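Local coordinates for nitrate transport protein (Xanthomonas axonopodis pv. citri, PDB 3KSX) that probably captures alkanesulfonates in the periplasm for uptake by a membrane transporter, and is held here with the sulfonate buffer MOPS in its binding site, at residues A135-K138 with G139-A142; I184-P187 with W188-L192; R218-A221 with T222-P226; E243-R246 with A247-K251; P278-A281 with Q282-K285. All coordinates share one frame; numbering follows the deposited sequence.

All five contacts are made where the chain enters, leaves or restarts a helix, and they differ mainly in what surrounds them. Contact 1 is buried and contact 2 partly so; both rise from neighbouring strands of one sheet, 133-136 and 181-185, touch through Trp185 packed on Ser140 and Ala142, and come close to the bound MOPS. Contacts 3 and 4 lie at the two ends of helix 225-244, the former partly buried, the latter at the surface. Contact 5, also at the surface, starts helix 281-296. Serine hydroxyls cap the helices of contacts 1 and 5, aromatic rings and a carboxylate dominate contact 2, and single waters bridge side chains in contacts 3 and 4.

Contact 1. Residues A135-K138 with G139-A142; sequences AFQK and GSSA
Gly139 turns the chain back beside Gln137, whose carbonyl oxygen lies 3.4 Å from Gly139 N at an angle too poor for a bond. It occupies the third position of a type II beta turn running from Gln137 to Ser140, and its positive phi of 76° is one that glycine tolerates readily. Gly139 N is instead bonded to the ring of His143. Ser140 comes next and does most of the work. Its N closes the turn on Gln137 O at 3.1 Å, approaching from above the carbonyl plane, while its OG reaches the same oxygen at 2.8 Å within that plane, on a lone pair. Two donors of one residue thus grip a single acceptor. A chi1 of 76° sets OG between backbone N and carbonyl carbon, where it can also accept from Ala142 N at 3.1 Å, the N-cap bond of helix 141-152. Ser140 CB meanwhile lies 3.6 Å from Gln137 CG; the chain of Gln137 bends beyond that point, and its amide oxygen is held by Gln70. Ser141 points its side chain away from 135-138, toward Glu113, and its backbone N-H donates to O3 of the bound MOPS. Ala142 CB, finally, meets Phe136 CB at 4.3 Å. The whole is a strand-turn-helix junction opening a beta-alpha-beta unit, with the capped helix N-terminus facing the ligand pocket, where its dipole probably favours an anion.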
loop_
_atom_site.group_PDB
_atom_site.type_symbol
_atom_site.label_atom_id
_atom_site.label_comp_id
_atom_site.label_asym_id
_atom_site.label_seq_id
_atom_site.Cartn_x
_atom_site.Cartn_y
_atom_site.Cartn_z
ATOM N N ALA A 135 -13.657 -7.837 6.695
ATOM C CA ALA A 135 -12.226 -8.067 6.967
ATOM C C ALA A 135 -11.399 -6.978 6.262
ATOM O O ALA A 135 -11.653 -6.646 5.081
ATOM C CB ALA A 135 -11.807 -9.414 6.340
ATOM N N PHE A 136 -10.398 -6.455 6.948
ATOM C CA PHE A 136 -9.373 -5.577 6.276
ATOM C C PHE A 136 -8.225 -5.369 7.216
ATOM O O PHE A 136 -8.371 -5.553 8.429
ATOM C CB PHE A 136 -9.898 -4.156 5.853
ATOM C CG PHE A 136 -10.589 -3.374 6.988
ATOM C CD1 PHE A 136 -9.883 -2.327 7.664
ATOM C CD2 PHE A 136 -11.899 -3.646 7.376
ATOM C CE1 PHE A 136 -10.490 -1.602 8.659
ATOM C CE2 PHE A 136 -12.544 -2.895 8.417
ATOM C CZ PHE A 136 -11.791 -1.900 9.060
ATOM N N GLN A 137 -7.100 -4.931 6.672
ATOM C CA GLN A 137 -5.981 -4.577 7.546
ATOM C C GLN A 137 -6.208 -3.206 8.152
ATOM O O GLN A 137 -6.320 -2.215 7.446
ATOM C CB GLN A 137 -4.707 -4.627 6.694
ATOM C CG GLN A 137 -3.483 -4.042 7.399
ATOM C CD GLN A 137 -2.925 -4.963 8.460
ATOM O OE1 GLN A 137 -2.729 -6.143 8.246
ATOM N NE2 GLN A 137 -2.581 -4.381 9.608
ATOM N N LYS A 138 -6.266 -3.150 9.476
ATOM C CA LYS A 138 -6.461 -1.874 10.191
ATOM C C LYS A 138 -5.338 -0.896 9.817
ATOM O O LYS A 138 -4.158 -1.270 9.852
ATOM C CB LYS A 138 -6.405 -2.141 11.706
ATOM C CG LYS A 138 -6.719 -0.864 12.467
ATOM C CD LYS A 138 -6.428 -1.042 13.944
ATOM C CE LYS A 138 -7.514 -0.331 14.706
ATOM N NZ LYS A 138 -7.363 -0.484 16.198
ATOM N N GLY A 139 -5.696 0.356 9.516
ATOM C CA GLY A 139 -4.682 1.374 9.286
ATOM C C GLY A 139 -4.041 1.181 7.896
ATOM O O GLY A 139 -3.037 1.804 7.606
ATOM N N SER A 140 -4.630 0.341 7.041
ATOM C CA SER A 140 -4.122 0.163 5.620
ATOM C C SER A 140 -4.898 1.027 4.628
ATOM O O SER A 140 -5.915 1.638 4.946
ATOM C CB SER A 140 -4.239 -1.311 5.161
ATOM O OG SER A 140 -5.612 -1.628 4.854
ATOM N N SER A 141 -4.382 1.194 3.403
ATOM C CA SER A 141 -5.212 1.839 2.371
ATOM C C SER A 141 -6.655 1.330 2.211
ATOM O O SER A 141 -7.535 2.110 1.863
ATOM C CB SER A 141 -4.528 1.742 0.977
ATOM O OG SER A 141 -4.430 0.351 0.540
ATOM N N ALA A 142 -6.920 0.063 2.547
ATOM C CA ALA A 142 -8.284 -0.555 2.462
ATOM C C ALA A 142 -9.186 -0.024 3.542
ATOM O O ALA A 142 -10.362 0.124 3.337
ATOM C CB ALA A 142 -8.165 -2.112 2.544
#

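Contact 2. Residues I184-P187 with W188-L192; sequences IWDP and WYSAL
Asp186 and Ser190 are joined by two hydrogen bonds that converge on one carboxylate oxygen. Ser190 N reaches Asp186 OD1 at 3.0 Å, nearly in line with the C-O bond, and Ser190 OG reaches it at 2.7 Å from the syn side, somewhat out of the carboxylate plane. The hydroxyl can do so because chi1 of Ser190, -66°, keeps OG beside its own backbone N. The other oxygen, Asp186 OD2, is bonded to His270, so both ends of the carboxylate are fixed. Backbone bonds add to this: Ala191 N donates to Pro187 O at 2.9 Å, and Tyr189 N makes a weak bond to Trp185 O. Apolar packing falls to Ile184, whose CG1 branch touches Trp188 CD1 at 3.6 Å, while the ring of Pro187 runs alongside Trp188, with CD 4.0 Å from that same CD1. Aromatic contact is an offset edge-to-face pair in which Trp188 turns its edge to the face of Trp185; their five-membered rings are 5.9 Å apart between centroids, with planes at 83°. Trp185 O also lies at the edge of the Trp188 ring, near its plane. A cis peptide precedes Pro187, where the chain passes from strand 181-185 into helix 188-194. This is a cis-proline strand-to-helix junction on the wall of the ligand pocket, since the Trp185 side chain comes within about 3 Å of MOPS.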
loop_
_atom_site.group_PDB
_atom_site.type_symbol
_atom_site.label_atom_id
_atom_site.label_comp_id
_atom_site.label_asym_id
_atom_site.label_seq_id
_atom_site.Cartn_x
_atom_site.Cartn_y
_atom_site.Cartn_z
ATOM N N ILE A 184 -9.487 -5.074 0.257
ATOM C CA ILE A 184 -8.117 -5.630 -0.091
ATOM C C ILE A 184 -7.631 -5.092 -1.419
ATOM O O ILE A 184 -8.383 -4.470 -2.136
ATOM C CB ILE A 184 -8.124 -7.206 -0.075
ATOM C CG1 ILE A 184 -6.709 -7.826 -0.066
ATOM C CG2 ILE A 184 -8.956 -7.790 -1.288
ATOM C CD1 ILE A 184 -5.820 -7.410 1.127
ATOM N N TRP A 185 -6.385 -5.310 -1.735
ATOM C CA TRP A 185 -5.835 -4.769 -2.971
ATOM C C TRP A 185 -5.368 -5.956 -3.833
ATOM O O TRP A 185 -5.500 -7.109 -3.434
ATOM C CB TRP A 185 -4.687 -3.827 -2.573
ATOM C CG TRP A 185 -3.813 -4.328 -1.463
ATOM C CD1 TRP A 185 -2.714 -5.098 -1.565
ATOM C CD2 TRP A 185 -4.003 -4.082 -0.047
ATOM N NE1 TRP A 185 -2.201 -5.351 -0.320
ATOM C CE2 TRP A 185 -2.990 -4.773 0.634
ATOM C CE3 TRP A 185 -4.946 -3.372 0.689
ATOM C CZ2 TRP A 185 -2.818 -4.688 2.013
ATOM C CZ3 TRP A 185 -4.823 -3.367 2.081
ATOM C CH2 TRP A 185 -3.777 -4.040 2.725
ATOM N N ASP A 186 -4.853 -5.663 -5.029
ATOM C CA ASP A 186 -4.119 -6.619 -5.855
ATOM C C ASP A 186 -2.830 -7.109 -5.167
ATOM O O ASP A 186 -2.125 -6.329 -4.490
ATOM C CB ASP A 186 -3.755 -6.031 -7.216
ATOM C CG ASP A 186 -4.724 -6.400 -8.292
ATOM O OD1 ASP A 186 -5.372 -7.464 -8.209
ATOM O OD2 ASP A 186 -4.870 -5.591 -9.219
ATOM N N PRO A 187 -2.500 -8.388 -5.359
ATOM C CA PRO A 187 -3.112 -9.308 -6.362
ATOM C C PRO A 187 -4.281 -10.172 -5.886
ATOM O O PRO A 187 -4.786 -10.955 -6.679
ATOM C CB PRO A 187 -1.927 -10.227 -6.710
ATOM C CG PRO A 187 -1.281 -10.433 -5.260
ATOM C CD PRO A 187 -1.338 -9.005 -4.664
ATOM N N TRP A 188 -4.671 -10.059 -4.614
ATOM C CA TRP A 188 -5.818 -10.815 -4.068
ATOM C C TRP A 188 -7.092 -10.502 -4.862
ATOM O O TRP A 188 -7.799 -11.412 -5.246
ATOM C CB TRP A 188 -6.020 -10.545 -2.577
ATOM C CG TRP A 188 -4.720 -10.574 -1.781
ATOM C CD1 TRP A 188 -3.834 -9.510 -1.546
ATOM C CD2 TRP A 188 -4.176 -11.695 -1.110
ATOM N NE1 TRP A 188 -2.774 -9.939 -0.792
ATOM C CE2 TRP A 188 -2.953 -11.271 -0.501
ATOM C CE3 TRP A 188 -4.578 -13.012 -0.978
ATOM C CZ2 TRP A 188 -2.153 -12.133 0.262
ATOM C CZ3 TRP A 188 -3.758 -13.901 -0.224
ATOM C CH2 TRP A 188 -2.563 -13.451 0.386
ATOM N N TYR A 189 -7.385 -9.232 -5.148
ATOM C CA TYR A 189 -8.478 -8.877 -6.044
ATOM C C TYR A 189 -8.482 -9.704 -7.348
ATOM O O TYR A 189 -9.463 -10.397 -7.701
ATOM C CB TYR A 189 -8.376 -7.368 -6.348
ATOM C CG TYR A 189 -9.182 -6.894 -7.469
ATOM C CD1 TYR A 189 -10.483 -7.381 -7.680
ATOM C CD2 TYR A 189 -8.708 -5.887 -8.296
ATOM C CE1 TYR A 189 -11.244 -6.920 -8.733
ATOM C CE2 TYR A 189 -9.458 -5.400 -9.323
ATOM C CZ TYR A 189 -10.727 -5.933 -9.559
ATOM O OH TYR A 189 -11.491 -5.447 -10.608
ATOM N N SER A 190 -7.384 -9.641 -8.057
ATOM C CA SER A 190 -7.385 -10.315 -9.390
ATOM C C SER A 190 -7.503 -11.824 -9.237
ATOM O O SER A 190 -8.233 -12.460 -10.015
ATOM C CB SER A 190 -6.138 -9.931 -10.180
ATOM O OG SER A 190 -6.133 -8.530 -10.515
ATOM N N ALA A 191 -6.785 -12.384 -8.254
ATOM C CA ALA A 191 -6.685 -13.861 -7.993
ATOM C C ALA A 191 -8.078 -14.415 -7.679
ATOM O O ALA A 191 -8.521 -15.376 -8.323
ATOM C CB ALA A 191 -5.676 -14.152 -6.803
ATOM N N LEU A 192 -8.781 -13.783 -6.732
ATOM C CA LEU A 192 -10.074 -14.282 -6.251
ATOM C C LEU A 192 -11.230 -14.022 -7.256
ATOM O O LEU A 192 -12.188 -14.789 -7.359
ATOM C CB LEU A 192 -10.382 -13.654 -4.883
ATOM C CG LEU A 192 -9.804 -14.360 -3.658
ATOM C CD1 LEU A 192 -8.316 -14.264 -3.562
ATOM C CD2 LEU A 192 -10.395 -13.777 -2.364
#

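Contact 3. Residues R218-A221 with T222-P226; sequences RRYA and TAWGP
With chi1 of Thr222 at -64°, OG1 stands beside its own backbone N and folds back onto the preceding turn, 2.8 Å from Arg218 O. Tyr220, its CG opposite the backbone N at a chi1 of -168°, swings its ring toward the end of the helix, where Trp224 arrives to meet it. Thr222 N also donates to Arg218 O, at 3.0 Å, and the two donors come from opposite faces of the carbonyl plane, gripping the oxygen between them. Water 1 extends this link: it accepts from Arg218 NH1 at 3.1 Å and donates to Thr222 OG1, while a bend in the arginine chain leaves NE to form a salt bridge with Asp99. On the other flank Trp224 points its edge at the Tyr220 face, CD1 lying 3.8 Å from Tyr220 CD1 and toward the rim of the ring. The ring planes meet at 56°, with the tyrosine centroid 4.9 Å from that of the five-membered ring. Beyond this pair, Tyr220 OH is bonded to Gln30 O. The backbone pattern weakens toward the end: Ala223 N makes a sound bond to Arg219 O, whereas Trp224 N binds Tyr220 O only weakly. Trp224 leaves helical geometry and is at once an N-cap residue, so the segment forms a helix-helix junction, in which one residue ends helix 218-223 and N-caps helix 225-244.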
loop_
_atom_site.group_PDB
_atom_site.type_symbol
_atom_site.label_atom_id
_atom_site.label_comp_id
_atom_site.label_asym_id
_atom_site.label_seq_id
_atom_site.Cartn_x
_atom_site.Cartn_y
_atom_site.Cartn_z
ATOM N N ARG A 218 13.857 9.424 10.139
ATOM C CA ARG A 218 14.367 10.808 10.091
ATOM C C ARG A 218 15.936 10.872 10.202
ATOM O O ARG A 218 16.607 11.615 9.431
ATOM C CB ARG A 218 13.722 11.648 11.187
ATOM C CG ARG A 218 14.364 13.055 11.299
ATOM C CD ARG A 218 13.712 13.903 12.376
ATOM N NE ARG A 218 12.282 14.140 12.139
ATOM C CZ ARG A 218 11.765 15.180 11.478
ATOM N NH1 ARG A 218 12.561 16.114 10.969
ATOM N NH2 ARG A 218 10.430 15.301 11.338
ATOM N N ARG A 219 16.528 10.063 11.094
ATOM C CA ARG A 219 18.007 9.999 11.138
ATOM C C ARG A 219 18.685 9.561 9.833
ATOM O O ARG A 219 19.669 10.131 9.412
ATOM C CB ARG A 219 18.439 9.091 12.264
ATOM C CG ARG A 219 18.183 9.754 13.602
ATOM C CD ARG A 219 18.470 8.788 14.785
ATOM N NE ARG A 219 18.732 9.530 16.032
ATOM C CZ ARG A 219 19.961 9.782 16.498
ATOM N NH1 ARG A 219 21.029 9.310 15.811
ATOM N NH2 ARG A 219 20.132 10.474 17.666
ATOM N N TYR A 220 18.134 8.545 9.171
ATOM C CA TYR A 220 18.806 8.009 7.989
ATOM C C TYR A 220 18.682 9.041 6.847
ATOM O O TYR A 220 19.624 9.221 6.124
ATOM C CB TYR A 220 18.194 6.663 7.598
ATOM C CG TYR A 220 18.958 5.825 6.566
ATOM C CD1 TYR A 220 19.968 4.934 6.953
ATOM C CD2 TYR A 220 18.628 5.915 5.208
ATOM C CE1 TYR A 220 20.635 4.142 6.006
ATOM C CE2 TYR A 220 19.266 5.096 4.258
ATOM C CZ TYR A 220 20.235 4.202 4.666
ATOM O OH TYR A 220 20.843 3.429 3.707
ATOM N N ALA A 221 17.498 9.656 6.675
ATOM C CA ALA A 221 17.265 10.580 5.572
ATOM C C ALA A 221 18.083 11.877 5.775
ATOM O O ALA A 221 18.608 12.477 4.822
ATOM C CB ALA A 221 15.732 10.881 5.431
ATOM N N THR A 222 18.224 12.283 7.030
ATOM C CA THR A 222 19.087 13.424 7.390
ATOM C C THR A 222 20.552 13.140 7.083
ATOM O O THR A 222 21.208 13.991 6.462
ATOM C CB THR A 222 18.863 13.768 8.842
ATOM O OG1 THR A 222 17.509 14.177 8.896
ATOM C CG2 THR A 222 19.730 14.961 9.303
ATOM N N ALA A 223 21.040 11.957 7.475
ATOM C CA ALA A 223 22.453 11.550 7.214
ATOM C C ALA A 223 22.800 11.314 5.751
ATOM O O ALA A 223 23.912 11.588 5.335
ATOM C CB ALA A 223 22.840 10.356 8.006
ATOM N N TRP A 224 21.833 10.847 4.986
ATOM C CA TRP A 224 22.091 10.272 3.649
ATOM C C TRP A 224 21.067 10.728 2.658
ATOM O O TRP A 224 20.520 9.902 1.913
ATOM C CB TRP A 224 22.020 8.749 3.749
ATOM C CG TRP A 224 22.957 8.145 4.788
ATOM C CD1 TRP A 224 22.600 7.492 5.976
ATOM C CD2 TRP A 224 24.392 8.158 4.773
ATOM N NE1 TRP A 224 23.718 7.096 6.647
ATOM C CE2 TRP A 224 24.829 7.503 5.942
ATOM C CE3 TRP A 224 25.343 8.646 3.874
ATOM C CZ2 TRP A 224 26.209 7.315 6.228
ATOM C CZ3 TRP A 224 26.718 8.459 4.153
ATOM C CH2 TRP A 224 27.129 7.795 5.300
ATOM N N GLY A 225 20.759 12.027 2.676
ATOM C CA GLY A 225 19.794 12.616 1.751
ATOM C C GLY A 225 20.001 12.312 0.299
ATOM O O GLY A 225 19.069 11.858 -0.366
ATOM N N PRO A 226 21.230 12.548 -0.212
ATOM C CA PRO A 226 21.441 12.374 -1.642
ATOM C C PRO A 226 21.178 10.914 -1.998
ATOM O O PRO A 226 20.603 10.611 -3.065
ATOM C CB PRO A 226 22.918 12.666 -1.795
ATOM C CG PRO A 226 23.185 13.726 -0.796
ATOM C CD PRO A 226 22.264 13.413 0.386
HETATM O O HOH W 1 15.520 16.269 9.930
#

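Contact 4. Residues E243-R246 with A247-K251; sequences ERDR and AGSIK
Asp245 and Ser249 meet at a helix-helix junction: Asp245 is the first residue to leave the geometry of helix 225-244 and also the N-cap residue of helix 246-257. Its backbone oxygen is the main acceptor. Ser249 N donates to Asp245 O at 2.9 Å, nearly along the C=O axis, the N-H pointing almost straight at it (161°). Ser249 OG sits beside its own N and lies 3.0 Å from the same oxygen, but its one proton could also serve Leu241 O, a weak partner, and the choice is not settled. As an acceptor, that hydroxyl is supplied by water 2, which donates to it at 2.9 Å and also to Asp245 OD2, so the water ties the carboxylate to the first turn. The carboxylate packs against Gly248, with OD2 3.8 Å from Gly248 CA. One residue on, Ile250 N satisfies Arg246 O at 3.0 Å, in the carbonyl plane. The Arg246 chain extends outward and delivers NH2 to a salt bridge with Glu265 of helix 261-269, a helix that Ile250 also touches. Gly248 O accepts from Thr252 OG1, and weakly from Lys251 NZ. The lysine stays well short of a salt bridge with Asp245. Apolar closure is slight: Ile250 CD1, where its side chain crosses that of Arg246 at a slant, stops 4.0 Å from Arg246 CG.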
loop_
_atom_site.group_PDB
_atom_site.type_symbol
_atom_site.label_atom_id
_atom_site.label_comp_id
_atom_site.label_asym_id
_atom_site.label_seq_id
_atom_site.Cartn_x
_atom_site.Cartn_y
_atom_site.Cartn_z
ATOM N N GLU A 243 5.553 -1.487 -17.762
ATOM C CA GLU A 243 5.215 -1.049 -19.131
ATOM C C GLU A 243 6.325 -1.372 -20.161
ATOM O O GLU A 243 6.074 -2.104 -21.134
ATOM C CB GLU A 243 4.925 0.456 -19.144
ATOM C CG GLU A 243 3.618 0.828 -18.462
ATOM C CD GLU A 243 2.393 0.787 -19.404
ATOM O OE1 GLU A 243 2.451 0.128 -20.497
ATOM O OE2 GLU A 243 1.361 1.424 -19.025
ATOM N N ARG A 244 7.534 -0.831 -19.941
ATOM C CA ARG A 244 8.690 -1.071 -20.876
ATOM C C ARG A 244 9.090 -2.539 -21.069
ATOM O O ARG A 244 9.706 -2.897 -22.097
ATOM C CB ARG A 244 9.921 -0.201 -20.521
ATOM C CG ARG A 244 10.572 -0.388 -19.136
ATOM C CD ARG A 244 11.943 0.347 -19.078
ATOM N NE ARG A 244 12.230 0.962 -17.782
ATOM C CZ ARG A 244 11.680 2.104 -17.341
ATOM N NH1 ARG A 244 10.777 2.776 -18.073
ATOM N NH2 ARG A 244 12.020 2.586 -16.153
ATOM N N ASP A 245 8.728 -3.391 -20.109
ATOM C CA ASP A 245 9.103 -4.838 -20.147
ATOM C C ASP A 245 7.910 -5.704 -19.785
ATOM O O ASP A 245 7.998 -6.555 -18.885
ATOM C CB ASP A 245 10.298 -5.151 -19.213
ATOM C CG ASP A 245 10.879 -6.564 -19.439
ATOM O OD1 ASP A 245 10.709 -7.078 -20.557
ATOM O OD2 ASP A 245 11.513 -7.182 -18.516
ATOM N N ARG A 246 6.787 -5.499 -20.474
ATOM C CA ARG A 246 5.537 -6.159 -20.055
ATOM C C ARG A 246 5.648 -7.697 -19.920
ATOM O O ARG A 246 5.387 -8.248 -18.829
ATOM C CB ARG A 246 4.349 -5.719 -20.949
ATOM C CG ARG A 246 3.011 -6.453 -20.698
ATOM C CD ARG A 246 1.856 -5.978 -21.677
ATOM N NE ARG A 246 0.579 -6.644 -21.344
ATOM C CZ ARG A 246 -0.322 -6.171 -20.473
ATOM N NH1 ARG A 246 -0.127 -5.015 -19.842
ATOM N NH2 ARG A 246 -1.427 -6.858 -20.217
ATOM N N ALA A 247 6.048 -8.382 -20.998
ATOM C CA ALA A 247 6.048 -9.860 -21.022
ATOM C C ALA A 247 7.040 -10.459 -20.033
ATOM O O ALA A 247 6.733 -11.433 -19.360
ATOM C CB ALA A 247 6.276 -10.392 -22.440
ATOM N N GLY A 248 8.227 -9.841 -19.955
ATOM C CA GLY A 248 9.301 -10.256 -19.070
ATOM C C GLY A 248 8.805 -10.110 -17.649
ATOM O O GLY A 248 8.936 -11.036 -16.863
ATOM N N SER A 249 8.204 -8.955 -17.341
ATOM C CA SER A 249 7.655 -8.673 -16.015
ATOM C C SER A 249 6.620 -9.700 -15.578
ATOM O O SER A 249 6.666 -10.164 -14.456
ATOM C CB SER A 249 7.021 -7.291 -15.977
ATOM O OG SER A 249 8.002 -6.256 -15.929
ATOM N N ILE A 250 5.679 -10.044 -16.449
ATOM C CA ILE A 250 4.652 -11.003 -16.080
ATOM C C ILE A 250 5.282 -12.335 -15.697
ATOM O O ILE A 250 4.916 -12.932 -14.678
ATOM C CB ILE A 250 3.647 -11.257 -17.226
ATOM C CG1 ILE A 250 2.864 -9.981 -17.586
ATOM C CG2 ILE A 250 2.719 -12.418 -16.902
ATOM C CD1 ILE A 250 2.277 -10.013 -19.065
ATOM N N LYS A 251 6.209 -12.834 -16.513
ATOM C CA LYS A 251 6.715 -14.184 -16.232
ATOM C C LYS A 251 7.520 -14.181 -14.954
ATOM O O LYS A 251 7.425 -15.139 -14.197
ATOM C CB LYS A 251 7.479 -14.837 -17.404
ATOM C CG LYS A 251 8.849 -14.230 -17.692
ATOM C CD LYS A 251 10.044 -14.997 -17.051
ATOM C CE LYS A 251 11.332 -14.089 -16.952
ATOM N NZ LYS A 251 11.551 -12.996 -18.012
HETATM O O HOH W 2 10.779 -6.888 -16.044
#

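Contact 5. Residues P278-A281 with Q282-K285; sequences PLSA and QVIK
Ser280 caps Val283 through the rotation of its hydroxyl. At a chi1 of 68° Ser280 OG is tucked between the backbone N and carbonyl carbon of its own residue, which turns it toward the first turn of helix 281-296; there it accepts from Val283 N at 3.3 Å, the N-cap bond. The valine takes a rotamer that lays one methyl against this oxygen, CG2 approaching Ser280 OG to 3.2 Å, while the other, CG1, is directed toward Leu279. In Leu279, chi1 of -74° and chi2 of 82° together bring CD2 to Ile284 CG1 at 4.0 Å, the two side chains crossing at about a right angle. Since Leu279 precedes the cap and Ile284 lies five residues further on, the pair is a hydrophobic staple enclosing the capping serine. The CG1 and CD1 atoms of Ile284 also lie along Ser280 O, CD1 ending 3.5 Å from it. That carbonyl accepts from Ile284 N at 3.1 Å. Lys285 N bonds in turn to Ala281 O, over which the aliphatic start of its bent chain lies, with CG 3.4 Å from the oxygen. Leu279 and Val283 pack on Trp105 of strand 100-106 and Phe213 of strand 212-217, while Ile284, the other half of the staple, rests on Val306 and Val310 in the loop after helix 281-296.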
loop_
_atom_site.group_PDB
_atom_site.type_symbol
_atom_site.label_atom_id
_atom_site.label_comp_id
_atom_site.label_asym_id
_atom_site.label_seq_id
_atom_site.Cartn_x
_atom_site.Cartn_y
_atom_site.Cartn_z
ATOM N N PRO A 278 8.719 13.116 -5.992
ATOM C CA PRO A 278 8.629 13.968 -4.859
ATOM C C PRO A 278 7.195 14.298 -4.563
ATOM O O PRO A 278 6.328 14.252 -5.432
ATOM C CB PRO A 278 9.321 15.249 -5.315
ATOM C CG PRO A 278 10.267 14.821 -6.376
ATOM C CD PRO A 278 9.476 13.758 -7.086
ATOM N N LEU A 279 6.932 14.553 -3.312
ATOM C CA LEU A 279 5.602 14.980 -2.873
ATOM C C LEU A 279 5.311 16.387 -3.390
ATOM O O LEU A 279 6.145 17.317 -3.307
ATOM C CB LEU A 279 5.439 14.915 -1.312
ATOM C CG LEU A 279 5.280 13.469 -0.717
ATOM C CD1 LEU A 279 6.593 12.715 -0.522
ATOM C CD2 LEU A 279 4.610 13.605 0.639
ATOM N N SER A 280 4.124 16.523 -3.946
ATOM C CA SER A 280 3.692 17.857 -4.435
ATOM C C SER A 280 2.843 18.519 -3.359
ATOM O O SER A 280 2.337 17.821 -2.463
ATOM C CB SER A 280 2.848 17.635 -5.725
ATOM O OG SER A 280 1.617 16.985 -5.418
ATOM N N ALA A 281 2.574 19.834 -3.499
ATOM C CA ALA A 281 1.714 20.528 -2.580
ATOM C C ALA A 281 0.331 19.928 -2.424
ATOM O O ALA A 281 -0.164 19.730 -1.304
ATOM C CB ALA A 281 1.689 22.023 -2.887
ATOM N N GLN A 282 -0.281 19.552 -3.538
ATOM C CA GLN A 282 -1.624 19.008 -3.512
ATOM C C GLN A 282 -1.654 17.630 -2.844
ATOM O O GLN A 282 -2.605 17.329 -2.163
ATOM C CB GLN A 282 -2.235 18.944 -4.934
ATOM C CG GLN A 282 -2.547 20.315 -5.563
ATOM C CD GLN A 282 -3.302 21.228 -4.620
ATOM O OE1 GLN A 282 -2.809 22.304 -4.271
ATOM N NE2 GLN A 282 -4.473 20.808 -4.182
ATOM N N VAL A 283 -0.639 16.800 -3.041
ATOM C CA VAL A 283 -0.536 15.499 -2.409
ATOM C C VAL A 283 -0.440 15.648 -0.870
ATOM O O VAL A 283 -1.196 14.994 -0.083
ATOM C CB VAL A 283 0.656 14.705 -3.022
ATOM C CG1 VAL A 283 1.035 13.630 -2.119
ATOM C CG2 VAL A 283 0.359 14.180 -4.548
ATOM N N ILE A 284 0.424 16.592 -0.419
ATOM C CA ILE A 284 0.552 16.863 1.034
ATOM C C ILE A 284 -0.791 17.296 1.629
ATOM O O ILE A 284 -1.271 16.767 2.654
ATOM C CB ILE A 284 1.673 17.859 1.301
ATOM C CG1 ILE A 284 3.028 17.263 0.857
ATOM C CG2 ILE A 284 1.703 18.151 2.863
ATOM C CD1 ILE A 284 4.043 18.365 0.570
ATOM N N LYS A 285 -1.419 18.255 1.011
ATOM C CA LYS A 285 -2.783 18.684 1.403
ATOM C C LYS A 285 -3.765 17.511 1.434
ATOM O O LYS A 285 -4.582 17.427 2.394
ATOM C CB LYS A 285 -3.263 19.836 0.445
ATOM C CG LYS A 285 -2.478 21.167 0.711
ATOM C CD LYS A 285 -2.827 22.330 -0.219
ATOM C CE LYS A 285 -4.204 22.865 -0.030
ATOM N NZ LYS A 285 -4.288 23.747 1.166
#